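Local coordinates for TATA-box-binding protein (Sulfolobus acidocaldarius, PDB 1MP9) that probably binds the TATA-box promoter element near the start of transcription and so acts as a general factor for archaeal RNA polymerase, at residues L115-L128 against I178-E192. Sequence-based numbering, arbitrary orientation.
Sequences LHVIVNLDKAAFLL and IFDKLVELDCVKPVE
Lys123 NZ is gripped by three groups: it donates a hydrogen bond to Asp186 O at 2.9 Å, forms a salt bridge with Asp186 OD2 at 3.5 Å and donates to Gln46 O of the second subunit. The contact lies at the second-repeat end of the TBP saddle, where the short helix 121-127 and the end of the long helix 168-184 meet beside a two-stranded antiparallel ribbon. Lys123 reaches the long helix's end because its chain is fully extended, CG anti to the backbone N (chi1 -175°), with CG passing Cys187 SG at 3.7 Å. Asp186 closes that helix in a Schellman motif, and Asn120 OD1 caps the short one by accepting from Lys123 N, which lies well above the amide's carbonyl plane. In the ribbon, Ile118 and Lys189 form the hydrogen-bonded pair, and Asn120 N to Cys187 O extends the ladder with a nearly straight bond (176°). Val119 and Val188 share the face turned to the long helix, where Leu182 CD1 packs on Val119 CG1 and its CD2 on Ala124 CB, 3.8 Å away. Leu128 CD2 touches both Lys181 CG and Leu185 CD1. At the ribbon's other end, a water links His116 O to Glu192 N, while Glu192 OE2 accepts from His116 ND1 through its syn lone pair at 2.8 Å, the carboxylate standing almost perpendicular to the imidazole (89°).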
ATOM      1  N   LEU A 115      10.684 -13.921  -1.687  1.00 14.91           N
ATOM      2  CA  LEU A 115      12.091 -13.530  -1.807  1.00 17.97           C
ATOM      3  C   LEU A 115      12.992 -14.634  -1.284  1.00 17.62           C
ATOM      4  O   LEU A 115      14.165 -14.644  -1.582  1.00 16.63           O
ATOM      5  CB  LEU A 115      12.383 -12.259  -1.014  1.00 19.32           C
ATOM      6  CG  LEU A 115      11.678 -10.991  -1.491  1.00 21.98           C
ATOM      7  CD1 LEU A 115      12.031  -9.843  -0.536  1.00 22.70           C
ATOM      8  CD2 LEU A 115      12.117 -10.652  -2.899  1.00 20.83           C
ATOM      9  N   HIS A 116      12.442 -15.552  -0.495  1.00 18.32           N
ATOM     10  CA  HIS A 116      13.237 -16.669   0.049  1.00 18.87           C
ATOM     11  C   HIS A 116      14.364 -16.275   0.971  1.00 20.06           C
ATOM     12  O   HIS A 116      15.438 -16.890   0.998  1.00 21.71           O
ATOM     13  CB  HIS A 116      13.764 -17.546  -1.083  1.00 20.04           C
ATOM     14  CG  HIS A 116      12.721 -18.447  -1.649  1.00 19.84           C
ATOM     15  ND1 HIS A 116      12.335 -19.608  -1.020  1.00 20.87           N
ATOM     16  CD2 HIS A 116      11.893 -18.300  -2.711  1.00 19.61           C
ATOM     17  CE1 HIS A 116      11.311 -20.139  -1.666  1.00 20.39           C
ATOM     18  NE2 HIS A 116      11.021 -19.363  -2.696  1.00 21.40           N
ATOM     19  N   VAL A 117      14.112 -15.221   1.733  1.00 18.59           N
ATOM     20  CA  VAL A 117      15.048 -14.739   2.727  1.00 17.53           C
ATOM     21  C   VAL A 117      14.145 -14.114   3.749  1.00 17.02           C
ATOM     22  O   VAL A 117      13.027 -13.756   3.424  1.00 17.52           O
ATOM     23  CB  VAL A 117      15.956 -13.590   2.189  1.00 19.13           C
ATOM     24  CG1 VAL A 117      16.790 -14.090   1.073  1.00 17.91           C
ATOM     25  CG2 VAL A 117      15.065 -12.369   1.750  1.00 14.31           C
ATOM     26  N   ILE A 118      14.627 -13.972   4.970  1.00 17.56           N
ATOM     27  CA  ILE A 118      13.863 -13.302   5.997  1.00 19.81           C
ATOM     28  C   ILE A 118      14.183 -11.805   5.868  1.00 20.11           C
ATOM     29  O   ILE A 118      15.320 -11.448   5.609  1.00 19.65           O
ATOM     30  CB  ILE A 118      14.280 -13.809   7.404  1.00 19.82           C
ATOM     31  CG1 ILE A 118      13.571 -15.148   7.671  1.00 21.63           C
ATOM     32  CG2 ILE A 118      13.953 -12.786   8.493  1.00 19.39           C
ATOM     33  CD1 ILE A 118      13.939 -15.785   9.049  1.00 23.11           C
ATOM     34  N   VAL A 119      13.182 -10.946   6.051  1.00 17.73           N
ATOM     35  CA  VAL A 119      13.394  -9.506   5.944  1.00 18.37           C
ATOM     36  C   VAL A 119      13.326  -8.846   7.308  1.00 17.66           C
ATOM     37  O   VAL A 119      12.393  -9.074   8.056  1.00 17.45           O
ATOM     38  CB  VAL A 119      12.321  -8.872   5.008  1.00 19.09           C
ATOM     39  CG1 VAL A 119      12.645  -7.369   4.735  1.00 17.60           C
ATOM     40  CG2 VAL A 119      12.294  -9.671   3.685  1.00 18.08           C
ATOM     41  N   ASN A 120      14.330  -8.052   7.657  1.00 17.96           N
ATOM     42  CA  ASN A 120      14.270  -7.361   8.934  1.00 17.76           C
ATOM     43  C   ASN A 120      13.473  -6.066   8.653  1.00 18.67           C
ATOM     44  O   ASN A 120      14.034  -5.069   8.187  1.00 18.56           O
ATOM     45  CB  ASN A 120      15.697  -7.037   9.445  1.00 19.75           C
ATOM     46  CG  ASN A 120      15.696  -6.413  10.844  1.00 21.21           C
ATOM     47  OD1 ASN A 120      14.720  -5.838  11.259  1.00 20.71           O
ATOM     48  ND2 ASN A 120      16.799  -6.529  11.553  1.00 22.66           N
ATOM     49  N   LEU A 121      12.177  -6.079   8.953  1.00 17.79           N
ATOM     50  CA  LEU A 121      11.325  -4.917   8.676  1.00 20.40           C
ATOM     51  C   LEU A 121      11.627  -3.675   9.534  1.00 21.98           C
ATOM     52  O   LEU A 121      11.591  -2.540   9.022  1.00 21.19           O
ATOM     53  CB  LEU A 121       9.857  -5.311   8.821  1.00 17.98           C
ATOM     54  CG  LEU A 121       9.393  -6.491   7.951  1.00 17.11           C
ATOM     55  CD1 LEU A 121       7.926  -6.730   8.195  1.00 18.14           C
ATOM     56  CD2 LEU A 121       9.647  -6.196   6.472  1.00 17.30           C
ATOM     57  N   ASP A 122      11.933  -3.900  10.819  1.00 22.61           N
ATOM     58  CA  ASP A 122      12.274  -2.812  11.754  1.00 24.64           C
ATOM     59  C   ASP A 122      13.480  -2.063  11.203  1.00 24.53           C
ATOM     60  O   ASP A 122      13.518  -0.830  11.223  1.00 25.07           O
ATOM     61  CB  ASP A 122      12.663  -3.354  13.140  1.00 28.41           C
ATOM     62  CG  ASP A 122      11.467  -3.849  13.957  1.00 33.67           C
ATOM     63  OD1 ASP A 122      10.579  -3.048  14.316  1.00 36.68           O
ATOM     64  OD2 ASP A 122      11.423  -5.053  14.276  1.00 38.54           O
ATOM     65  N   LYS A 123      14.462  -2.811  10.703  1.00 22.30           N
ATOM     66  CA  LYS A 123      15.662  -2.196  10.164  1.00 22.79           C
ATOM     67  C   LYS A 123      15.425  -1.548   8.816  1.00 23.95           C
ATOM     68  O   LYS A 123      15.898  -0.428   8.579  1.00 25.46           O
ATOM     69  CB  LYS A 123      16.786  -3.215  10.042  1.00 23.32           C
ATOM     70  CG  LYS A 123      18.110  -2.609   9.593  1.00 21.40           C
ATOM     71  CD  LYS A 123      19.197  -3.671   9.559  1.00 22.85           C
ATOM     72  CE  LYS A 123      20.553  -3.051   9.175  1.00 23.42           C
ATOM     73  NZ  LYS A 123      21.615  -4.072   9.179  1.00 25.51           N
ATOM     74  N   ALA A 124      14.716  -2.250   7.929  1.00 20.28           N
ATOM     75  CA  ALA A 124      14.413  -1.725   6.610  1.00 21.05           C
ATOM     76  C   ALA A 124      13.554  -0.443   6.710  1.00 21.16           C
ATOM     77  O   ALA A 124      13.732   0.507   5.921  1.00 20.52           O
ATOM     78  CB  ALA A 124      13.662  -2.807   5.749  1.00 19.43           C
ATOM     79  N   ALA A 125      12.638  -0.419   7.674  1.00 19.84           N
ATOM     80  CA  ALA A 125      11.744   0.723   7.844  1.00 21.36           C
ATOM     81  C   ALA A 125      12.484   2.044   8.011  1.00 23.11           C
ATOM     82  O   ALA A 125      11.988   3.083   7.592  1.00 22.18           O
ATOM     83  CB  ALA A 125      10.834   0.518   9.018  1.00 20.43           C
ATOM     84  N   PHE A 126      13.656   2.020   8.630  1.00 24.29           N
ATOM     85  CA  PHE A 126      14.380   3.257   8.805  1.00 26.23           C
ATOM     86  C   PHE A 126      15.537   3.472   7.841  1.00 27.40           C
ATOM     87  O   PHE A 126      16.208   4.489   7.919  1.00 28.80           O
ATOM     88  CB  PHE A 126      14.848   3.369  10.247  1.00 30.94           C
ATOM     89  CG  PHE A 126      13.723   3.555  11.215  1.00 35.75           C
ATOM     90  CD1 PHE A 126      13.556   2.677  12.288  1.00 38.12           C
ATOM     91  CD2 PHE A 126      12.772   4.549  10.998  1.00 38.53           C
ATOM     92  CE1 PHE A 126      12.443   2.779  13.135  1.00 40.75           C
ATOM     93  CE2 PHE A 126      11.641   4.666  11.837  1.00 41.17           C
ATOM     94  CZ  PHE A 126      11.476   3.773  12.907  1.00 40.88           C
ATOM     95  N   LEU A 127      15.798   2.532   6.941  1.00 25.44           N
ATOM     96  CA  LEU A 127      16.877   2.743   5.992  1.00 26.21           C
ATOM     97  C   LEU A 127      16.352   2.907   4.555  1.00 28.75           C
ATOM     98  O   LEU A 127      17.057   3.408   3.674  1.00 27.47           O
ATOM     99  CB  LEU A 127      17.909   1.607   6.074  1.00 25.12           C
ATOM    100  CG  LEU A 127      18.535   1.339   7.468  1.00 24.75           C
ATOM    101  CD1 LEU A 127      19.444   0.113   7.367  1.00 23.22           C
ATOM    102  CD2 LEU A 127      19.316   2.552   8.003  1.00 24.03           C
ATOM    103  N   LEU A 128      15.118   2.457   4.311  1.00 29.84           N
ATOM    104  CA  LEU A 128      14.518   2.615   3.001  1.00 32.00           C
ATOM    105  C   LEU A 128      13.832   3.955   3.088  1.00 34.91           C
ATOM    106  O   LEU A 128      13.672   4.506   4.155  1.00 35.70           O
ATOM    107  CB  LEU A 128      13.424   1.568   2.732  1.00 29.83           C
ATOM    108  CG  LEU A 128      13.759   0.100   2.452  1.00 27.57           C
ATOM    109  CD1 LEU A 128      12.478  -0.755   2.457  1.00 29.63           C
ATOM    110  CD2 LEU A 128      14.454   0.009   1.124  1.00 27.99           C
ATOM    111  N   ILE A 178      13.634  -4.125  -5.124  1.00 19.34           N
ATOM    112  CA  ILE A 178      13.564  -4.032  -3.683  1.00 18.61           C
ATOM    113  C   ILE A 178      14.449  -5.064  -3.052  1.00 17.97           C
ATOM    114  O   ILE A 178      15.015  -4.840  -1.983  1.00 18.48           O
ATOM    115  CB  ILE A 178      12.081  -4.133  -3.173  1.00 19.11           C
ATOM    116  CG1 ILE A 178      11.992  -3.685  -1.711  1.00 19.99           C
ATOM    117  CG2 ILE A 178      11.553  -5.508  -3.350  1.00 20.38           C
ATOM    118  CD1 ILE A 178      12.265  -2.232  -1.503  1.00 21.24           C
ATOM    119  N   PHE A 179      14.600  -6.210  -3.715  1.00 20.31           N
ATOM    120  CA  PHE A 179      15.478  -7.256  -3.195  1.00 20.12           C
ATOM    121  C   PHE A 179      16.911  -6.704  -3.131  1.00 20.11           C
ATOM    122  O   PHE A 179      17.586  -6.803  -2.121  1.00 19.75           O
ATOM    123  CB  PHE A 179      15.479  -8.496  -4.115  1.00 20.78           C
ATOM    124  CG  PHE A 179      16.554  -9.513  -3.754  1.00 23.37           C
ATOM    125  CD1 PHE A 179      16.389 -10.359  -2.660  1.00 23.92           C
ATOM    126  CD2 PHE A 179      17.722  -9.617  -4.508  1.00 22.63           C
ATOM    127  CE1 PHE A 179      17.391 -11.319  -2.315  1.00 26.15           C
ATOM    128  CE2 PHE A 179      18.724 -10.570  -4.176  1.00 25.51           C
ATOM    129  CZ  PHE A 179      18.545 -11.422  -3.068  1.00 22.09           C
ATOM    130  N   ASP A 180      17.378  -6.147  -4.239  1.00 20.95           N
ATOM    131  CA  ASP A 180      18.723  -5.592  -4.301  1.00 21.15           C
ATOM    132  C   ASP A 180      18.903  -4.479  -3.285  1.00 21.73           C
ATOM    133  O   ASP A 180      19.946  -4.387  -2.646  1.00 22.91           O
ATOM    134  CB  ASP A 180      18.990  -5.051  -5.703  1.00 23.48           C
ATOM    135  CG  ASP A 180      19.166  -6.151  -6.717  1.00 24.05           C
ATOM    136  OD1 ASP A 180      19.010  -5.899  -7.942  1.00 25.59           O
ATOM    137  OD2 ASP A 180      19.458  -7.281  -6.287  1.00 25.07           O
ATOM    138  N   LYS A 181      17.895  -3.633  -3.114  1.00 20.60           N
ATOM    139  CA  LYS A 181      18.045  -2.577  -2.133  1.00 23.15           C
ATOM    140  C   LYS A 181      18.080  -3.183  -0.711  1.00 21.66           C
ATOM    141  O   LYS A 181      18.885  -2.768   0.126  1.00 17.95           O
ATOM    142  CB  LYS A 181      16.914  -1.542  -2.265  1.00 25.11           C
ATOM    143  CG  LYS A 181      17.002  -0.371  -1.253  1.00 33.48           C
ATOM    144  CD  LYS A 181      18.334   0.433  -1.359  1.00 37.57           C
ATOM    145  CE  LYS A 181      18.060   1.942  -1.340  1.00 40.05           C
ATOM    146  NZ  LYS A 181      19.297   2.792  -1.138  1.00 44.94           N
ATOM    147  N   LEU A 182      17.227  -4.172  -0.438  1.00 19.95           N
ATOM    148  CA  LEU A 182      17.255  -4.769   0.885  1.00 19.86           C
ATOM    149  C   LEU A 182      18.614  -5.432   1.169  1.00 20.61           C
ATOM    150  O   LEU A 182      19.116  -5.365   2.296  1.00 19.85           O
ATOM    151  CB  LEU A 182      16.097  -5.762   1.051  1.00 18.76           C
ATOM    152  CG  LEU A 182      14.735  -5.074   1.073  1.00 20.04           C
ATOM    153  CD1 LEU A 182      13.622  -6.135   0.858  1.00 22.23           C
ATOM    154  CD2 LEU A 182      14.542  -4.300   2.389  1.00 19.52           C
ATOM    155  N   VAL A 183      19.219  -6.051   0.157  1.00 20.67           N
ATOM    156  CA  VAL A 183      20.540  -6.696   0.338  1.00 22.07           C
ATOM    157  C   VAL A 183      21.567  -5.594   0.578  1.00 22.35           C
ATOM    158  O   VAL A 183      22.406  -5.661   1.484  1.00 21.71           O
ATOM    159  CB  VAL A 183      20.948  -7.495  -0.939  1.00 22.03           C
ATOM    160  CG1 VAL A 183      22.417  -7.932  -0.874  1.00 22.38           C
ATOM    161  CG2 VAL A 183      20.050  -8.747  -1.084  1.00 23.69           C
ATOM    162  N   GLU A 184      21.474  -4.548  -0.224  1.00 23.47           N
ATOM    163  CA  GLU A 184      22.402  -3.424  -0.104  1.00 24.92           C
ATOM    164  C   GLU A 184      22.382  -2.842   1.319  1.00 24.85           C
ATOM    165  O   GLU A 184      23.435  -2.596   1.916  1.00 24.87           O
ATOM    166  CB  GLU A 184      22.018  -2.373  -1.145  1.00 28.76           C
ATOM    167  CG  GLU A 184      23.042  -1.325  -1.436  1.00 37.66           C
ATOM    168  CD  GLU A 184      22.381   0.009  -1.700  1.00 41.96           C
ATOM    169  OE1 GLU A 184      21.399   0.043  -2.482  1.00 46.55           O
ATOM    170  OE2 GLU A 184      22.827   1.017  -1.115  1.00 46.02           O
ATOM    171  N   LEU A 185      21.191  -2.659   1.875  1.00 22.63           N
ATOM    172  CA  LEU A 185      21.034  -2.112   3.226  1.00 20.86           C
ATOM    173  C   LEU A 185      21.245  -3.184   4.312  1.00 21.25           C
ATOM    174  O   LEU A 185      21.092  -2.902   5.499  1.00 19.69           O
ATOM    175  CB  LEU A 185      19.639  -1.499   3.382  1.00 22.46           C
ATOM    176  CG  LEU A 185      19.276  -0.327   2.438  1.00 23.87           C
ATOM    177  CD1 LEU A 185      17.773  -0.066   2.506  1.00 22.20           C
ATOM    178  CD2 LEU A 185      20.087   0.953   2.843  1.00 24.50           C
ATOM    179  N   ASP A 186      21.630  -4.390   3.907  1.00 20.61           N
ATOM    180  CA  ASP A 186      21.860  -5.478   4.868  1.00 22.12           C
ATOM    181  C   ASP A 186      20.624  -5.733   5.762  1.00 20.41           C
ATOM    182  O   ASP A 186      20.708  -5.788   6.999  1.00 16.59           O
ATOM    183  CB  ASP A 186      23.074  -5.168   5.746  1.00 24.67           C
ATOM    184  CG  ASP A 186      23.462  -6.351   6.632  1.00 27.98           C
ATOM    185  OD1 ASP A 186      23.173  -7.510   6.281  1.00 30.08           O
ATOM    186  OD2 ASP A 186      24.067  -6.123   7.683  1.00 31.84           O
ATOM    187  N   CYS A 187      19.482  -5.907   5.108  1.00 19.60           N
ATOM    188  CA  CYS A 187      18.218  -6.137   5.788  1.00 20.30           C
ATOM    189  C   CYS A 187      17.626  -7.521   5.548  1.00 20.49           C
ATOM    190  O   CYS A 187      16.456  -7.756   5.875  1.00 22.10           O
ATOM    191  CB  CYS A 187      17.210  -5.071   5.336  1.00 21.38           C
ATOM    192  SG  CYS A 187      17.517  -3.412   6.042  1.00 19.71           S
ATOM    193  N   VAL A 188      18.398  -8.438   4.969  1.00 21.32           N
ATOM    194  CA  VAL A 188      17.864  -9.774   4.732  1.00 22.02           C
ATOM    195  C   VAL A 188      18.782 -10.842   5.294  1.00 23.81           C
ATOM    196  O   VAL A 188      19.992 -10.636   5.433  1.00 23.12           O
ATOM    197  CB  VAL A 188      17.604 -10.059   3.233  1.00 21.97           C
ATOM    198  CG1 VAL A 188      16.571  -9.041   2.662  1.00 21.97           C
ATOM    199  CG2 VAL A 188      18.893 -10.005   2.452  1.00 24.25           C
ATOM    200  N   LYS A 189      18.184 -11.963   5.674  1.00 21.96           N
ATOM    201  CA  LYS A 189      18.928 -13.096   6.225  1.00 25.10           C
ATOM    202  C   LYS A 189      18.479 -14.273   5.374  1.00 23.82           C
ATOM    203  O   LYS A 189      17.286 -14.594   5.346  1.00 22.27           O
ATOM    204  CB  LYS A 189      18.537 -13.324   7.682  1.00 28.50           C
ATOM    205  CG  LYS A 189      19.301 -14.467   8.337  1.00 35.80           C
ATOM    206  CD  LYS A 189      19.457 -14.244   9.848  1.00 39.46           C
ATOM    207  CE  LYS A 189      20.035 -15.500  10.542  1.00 39.71           C
ATOM    208  NZ  LYS A 189      20.439 -15.129  11.927  1.00 44.00           N
ATOM    209  N   PRO A 190      19.416 -14.900   4.643  1.00 22.72           N
ATOM    210  CA  PRO A 190      19.095 -16.043   3.775  1.00 23.12           C
ATOM    211  C   PRO A 190      19.070 -17.349   4.587  1.00 23.77           C
ATOM    212  O   PRO A 190      19.958 -18.198   4.461  1.00 21.96           O
ATOM    213  CB  PRO A 190      20.201 -15.985   2.733  1.00 21.49           C
ATOM    214  CG  PRO A 190      21.416 -15.533   3.576  1.00 23.06           C
ATOM    215  CD  PRO A 190      20.838 -14.508   4.541  1.00 22.33           C
ATOM    216  N   VAL A 191      18.029 -17.496   5.409  1.00 23.31           N
ATOM    217  CA  VAL A 191      17.908 -18.664   6.293  1.00 24.24           C
ATOM    218  C   VAL A 191      17.790 -20.014   5.627  1.00 23.49           C
ATOM    219  O   VAL A 191      17.928 -21.045   6.293  1.00 22.35           O
ATOM    220  CB  VAL A 191      16.711 -18.519   7.285  1.00 26.24           C
ATOM    221  CG1 VAL A 191      15.411 -18.253   6.541  1.00 23.94           C
ATOM    222  CG2 VAL A 191      16.575 -19.807   8.119  1.00 34.01           C
ATOM    223  N   GLU A 192      17.525 -20.039   4.324  1.00 20.64           N
ATOM    224  CA  GLU A 192      17.388 -21.319   3.639  1.00 22.36           C
ATOM    225  C   GLU A 192      18.770 -21.857   3.211  1.00 23.40           C
ATOM    226  O   GLU A 192      18.894 -22.957   2.679  1.00 22.20           O
ATOM    227  CB  GLU A 192      16.475 -21.179   2.428  1.00 22.79           C
ATOM    228  CG  GLU A 192      15.036 -20.732   2.775  1.00 24.44           C
ATOM    229  CD  GLU A 192      14.155 -20.528   1.538  1.00 23.02           C
ATOM    230  OE1 GLU A 192      14.525 -21.002   0.460  1.00 23.95           O
ATOM    231  OE2 GLU A 192      13.091 -19.897   1.636  1.00 28.17           O
TER
HETATM  232  O   HOH W   1      17.443 -18.123   2.090  1.00 22.05           O